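Local structure of uncharacterized protein (Bacteroides uniformis, 4IYK) at residues I104-P112 / F125-L136. The protein is of unknown function but, as a two-domain beta-sandwich protein of the DUF3823 family, may bind carbohydrate. Sequence-based numbering, arbitrary orientation.
Sequences IPYIRVKSP and FSLEAGKQEVKL
I107 and L127 mesh on the inner face of an antiparallel hairpin of strands 107-117 and 120-129. L127 CD2 wedges between two side chains of the neighbouring strand, 3.7 Å from I107 CG2 and 3.9 Å from V109 CG2. With chi1 at 180° V109 turns CG1 opposite the backbone N, against F125 CB, while I107 CD1 reaches past the hairpin to L136 CD1, 3.9 Å away. V134 CG1 fills the hollow beside Y106 O and I107 CG1. A205 and Y178 help close this layer within the C-terminal domain. At the hairpin's open end G130 presses CA to 3.2 Å from P105 O; a CB would clash there, and G130 N bonds Y106 O. On the other face E128 lies obliquely across R108 and K110. E128 OE2 makes a salt bridge to R108 NH1 at 3.2 Å through its anti lone pair, carboxylate and guanidinium planes 55° apart; OE1 reaches K110 NZ through a water. A second water links R108 NH1 to G130 O, and R108 NE pairs with D23 of the N-terminal domain. A leucine in place of R108 would probably cost D23 and E128 their shared guanidinium. One guanidinium between two carboxylates suggests a polar tie from hairpin to N-terminal domain.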
loop_
_atom_site.group_PDB
_atom_site.type_symbol
_atom_site.label_atom_id
_atom_site.label_comp_id
_atom_site.label_asym_id
_atom_site.label_seq_id
_atom_site.Cartn_x
_atom_site.Cartn_y
_atom_site.Cartn_z
ATOM N N ILE A 104 10.161 4.752 5.686
ATOM C CA ILE A 104 9.332 5.313 6.751
ATOM C C ILE A 104 7.966 5.525 6.130
ATOM O O ILE A 104 7.823 6.495 5.368
ATOM C CB ILE A 104 9.901 6.638 7.386
ATOM C CG1 ILE A 104 11.279 6.416 8.040
ATOM C CG2 ILE A 104 8.885 7.261 8.386
ATOM C CD1 ILE A 104 12.083 7.736 8.307
ATOM N N PRO A 105 6.963 4.629 6.392
ATOM C CA PRO A 105 5.617 4.867 5.834
ATOM C C PRO A 105 5.013 6.114 6.459
ATOM O O PRO A 105 5.400 6.467 7.581
ATOM C CB PRO A 105 4.832 3.610 6.231
ATOM C CG PRO A 105 5.507 3.094 7.442
ATOM C CD PRO A 105 6.974 3.474 7.320
ATOM N N TYR A 106 4.090 6.794 5.767
ATOM C CA TYR A 106 3.463 7.968 6.384
ATOM C C TYR A 106 2.593 7.531 7.555
ATOM O O TYR A 106 2.576 8.169 8.599
ATOM C CB TYR A 106 2.638 8.751 5.343
ATOM C CG TYR A 106 3.465 9.259 4.182
ATOM C CD1 TYR A 106 4.632 9.994 4.400
ATOM C CD2 TYR A 106 3.078 9.020 2.866
ATOM C CE1 TYR A 106 5.408 10.450 3.338
ATOM C CE2 TYR A 106 3.845 9.473 1.793
ATOM C CZ TYR A 106 5.013 10.189 2.038
ATOM O OH TYR A 106 5.786 10.644 0.998
ATOM N N ILE A 107 1.900 6.403 7.384
ATOM C CA ILE A 107 1.002 5.822 8.373
ATOM C C ILE A 107 1.222 4.309 8.467
ATOM O O ILE A 107 1.341 3.640 7.438
ATOM C CB ILE A 107 -0.491 6.135 7.982
ATOM C CG1 ILE A 107 -0.793 7.657 8.053
ATOM C CG2 ILE A 107 -1.504 5.300 8.824
ATOM C CD1 ILE A 107 -2.137 8.048 7.530
ATOM N N ARG A 108 1.161 3.769 9.706
ATOM C CA ARG A 108 1.163 2.328 9.965
ATOM C C ARG A 108 -0.231 1.933 10.443
ATOM O O ARG A 108 -0.752 2.579 11.348
ATOM C CB ARG A 108 2.211 1.964 11.037
ATOM C CG ARG A 108 3.643 2.095 10.597
ATOM C CD ARG A 108 4.626 1.744 11.721
ATOM N NE ARG A 108 5.987 1.978 11.242
ATOM C CZ ARG A 108 6.726 3.046 11.495
ATOM N NH1 ARG A 108 6.308 3.963 12.362
ATOM N NH2 ARG A 108 7.923 3.177 10.935
ATOM N N VAL A 109 -0.855 0.902 9.845
ATOM C CA VAL A 109 -2.160 0.443 10.336
ATOM C C VAL A 109 -1.883 -0.561 11.451
ATOM O O VAL A 109 -1.173 -1.541 11.222
ATOM C CB VAL A 109 -3.092 -0.128 9.253
ATOM C CG1 VAL A 109 -4.410 -0.573 9.864
ATOM C CG2 VAL A 109 -3.337 0.891 8.148
ATOM N N LYS A 110 -2.416 -0.307 12.646
ATOM C CA LYS A 110 -2.154 -1.176 13.790
ATOM C C LYS A 110 -3.359 -2.013 14.194
ATOM O O LYS A 110 -4.506 -1.554 14.134
ATOM C CB LYS A 110 -1.664 -0.368 15.006
ATOM C CG LYS A 110 -0.439 0.523 14.737
ATOM C CD LYS A 110 0.794 -0.231 14.187
ATOM C CE LYS A 110 1.561 -1.043 15.211
ATOM N NZ LYS A 110 2.706 -1.759 14.588
ATOM N N SER A 111 -3.059 -3.237 14.683
ATOM C CA SER A 111 -4.025 -4.237 15.132
ATOM C C SER A 111 -5.198 -4.372 14.119
ATOM O O SER A 111 -6.354 -4.294 14.537
ATOM C CB SER A 111 -4.532 -3.872 16.527
ATOM O OG SER A 111 -3.447 -3.823 17.436
ATOM N N PRO A 112 -4.951 -4.483 12.786
ATOM C CA PRO A 112 -6.082 -4.566 11.860
ATOM C C PRO A 112 -6.864 -5.866 12.036
ATOM O O PRO A 112 -6.273 -6.932 12.238
ATOM C CB PRO A 112 -5.410 -4.488 10.488
ATOM C CG PRO A 112 -4.079 -5.071 10.695
ATOM C CD PRO A 112 -3.670 -4.591 12.051
ATOM N N PHE A 125 -9.356 -1.037 13.737
ATOM C CA PHE A 125 -7.928 -0.762 13.651
ATOM C C PHE A 125 -7.557 0.545 14.346
ATOM O O PHE A 125 -8.409 1.374 14.672
ATOM C CB PHE A 125 -7.468 -0.696 12.149
ATOM C CG PHE A 125 -8.180 0.339 11.299
ATOM C CD1 PHE A 125 -9.431 0.073 10.746
ATOM C CD2 PHE A 125 -7.605 1.585 11.060
ATOM C CE1 PHE A 125 -10.093 1.038 9.973
ATOM C CE2 PHE A 125 -8.264 2.538 10.266
ATOM C CZ PHE A 125 -9.494 2.253 9.722
ATOM N N SER A 126 -6.257 0.716 14.538
ATOM C CA SER A 126 -5.603 1.898 15.060
ATOM C C SER A 126 -4.601 2.364 14.026
ATOM O O SER A 126 -4.269 1.614 13.106
ATOM C CB SER A 126 -4.917 1.588 16.394
ATOM O OG SER A 126 -5.874 1.616 17.438
ATOM N N LEU A 127 -4.081 3.577 14.199
ATOM C CA LEU A 127 -3.110 4.170 13.286
ATOM C C LEU A 127 -1.966 4.777 14.050
ATOM O O LEU A 127 -2.139 5.281 15.162
ATOM C CB LEU A 127 -3.745 5.241 12.375
ATOM C CG LEU A 127 -4.908 4.795 11.472
ATOM C CD1 LEU A 127 -5.538 5.985 10.788
ATOM C CD2 LEU A 127 -4.473 3.793 10.433
ATOM N N GLU A 128 -0.798 4.746 13.422
ATOM C CA GLU A 128 0.428 5.295 13.955
ATOM C C GLU A 128 1.064 6.153 12.865
ATOM O O GLU A 128 1.147 5.731 11.719
ATOM C CB GLU A 128 1.308 4.123 14.388
ATOM C CG GLU A 128 2.623 4.460 15.033
ATOM C CD GLU A 128 3.384 3.183 15.337
ATOM O OE1 GLU A 128 2.831 2.315 16.051
ATOM O OE2 GLU A 128 4.502 3.017 14.794
ATOM N N ALA A 129 1.473 7.367 13.210
ATOM C CA ALA A 129 2.118 8.262 12.253
ATOM C C ALA A 129 3.599 7.885 12.092
ATOM O O ALA A 129 4.255 7.571 13.090
ATOM C CB ALA A 129 1.988 9.703 12.721
ATOM N N GLY A 130 4.093 7.918 10.843
ATOM C CA GLY A 130 5.492 7.667 10.497
ATOM C C GLY A 130 6.406 8.723 11.089
ATOM O O GLY A 130 7.506 8.412 11.547
ATOM N N LYS A 131 5.934 9.982 11.089
ATOM C CA LYS A 131 6.562 11.160 11.707
ATOM C C LYS A 131 5.456 11.972 12.405
ATOM O O LYS A 131 4.295 11.842 12.008
ATOM C CB LYS A 131 7.354 12.017 10.694
ATOM C CG LYS A 131 8.632 11.347 10.197
ATOM C CD LYS A 131 9.406 12.269 9.286
ATOM C CE LYS A 131 10.456 11.505 8.527
ATOM N NZ LYS A 131 11.183 12.371 7.566
ATOM N N GLN A 132 5.809 12.800 13.430
ATOM C CA GLN A 132 4.850 13.598 14.207
ATOM C C GLN A 132 4.031 14.554 13.339
ATOM O O GLN A 132 2.854 14.770 13.622
ATOM C CB GLN A 132 5.563 14.389 15.313
ATOM C CG GLN A 132 5.813 13.573 16.581
ATOM C CD GLN A 132 6.332 14.395 17.746
ATOM O OE1 GLN A 132 7.130 15.334 17.595
ATOM N NE2 GLN A 132 5.926 14.016 18.948
ATOM N N GLU A 133 4.643 15.113 12.282
ATOM C CA GLU A 133 4.019 16.063 11.346
ATOM C C GLU A 133 2.876 15.464 10.521
ATOM O O GLU A 133 2.063 16.231 9.986
ATOM C CB GLU A 133 5.076 16.679 10.394
ATOM C CG GLU A 133 5.883 15.650 9.605
ATOM C CD GLU A 133 6.683 16.146 8.411
ATOM O OE1 GLU A 133 7.323 17.217 8.526
ATOM O OE2 GLU A 133 6.697 15.441 7.373
ATOM N N VAL A 134 2.808 14.109 10.396
ATOM C CA VAL A 134 1.798 13.424 9.586
ATOM C C VAL A 134 0.401 13.540 10.183
ATOM O O VAL A 134 0.207 13.237 11.359
ATOM C CB VAL A 134 2.127 11.919 9.332
ATOM C CG1 VAL A 134 1.087 11.282 8.422
ATOM C CG2 VAL A 134 3.523 11.744 8.750
ATOM N N LYS A 135 -0.570 13.917 9.328
ATOM C CA LYS A 135 -1.994 14.000 9.650
ATOM C C LYS A 135 -2.797 13.000 8.792
ATOM O O LYS A 135 -2.288 12.465 7.798
ATOM C CB LYS A 135 -2.524 15.433 9.475
ATOM C CG LYS A 135 -1.856 16.435 10.426
ATOM C CD LYS A 135 -2.598 17.777 10.462
ATOM C CE LYS A 135 -3.573 17.847 11.614
ATOM N NZ LYS A 135 -4.097 19.227 11.815
ATOM N N LEU A 136 -4.044 12.730 9.200
ATOM C CA LEU A 136 -4.930 11.784 8.533
ATOM C C LEU A 136 -5.946 12.502 7.650
ATOM O O LEU A 136 -6.676 13.360 8.134
ATOM C CB LEU A 136 -5.651 10.933 9.588
ATOM C CG LEU A 136 -6.627 9.852 9.078
ATOM C CD1 LEU A 136 -5.890 8.727 8.351
ATOM C CD2 LEU A 136 -7.411 9.280 10.230
HETATM O O HOH W 1 8.173 5.948 12.767
HETATM O O HOH W 2 4.755 0.030 15.676
#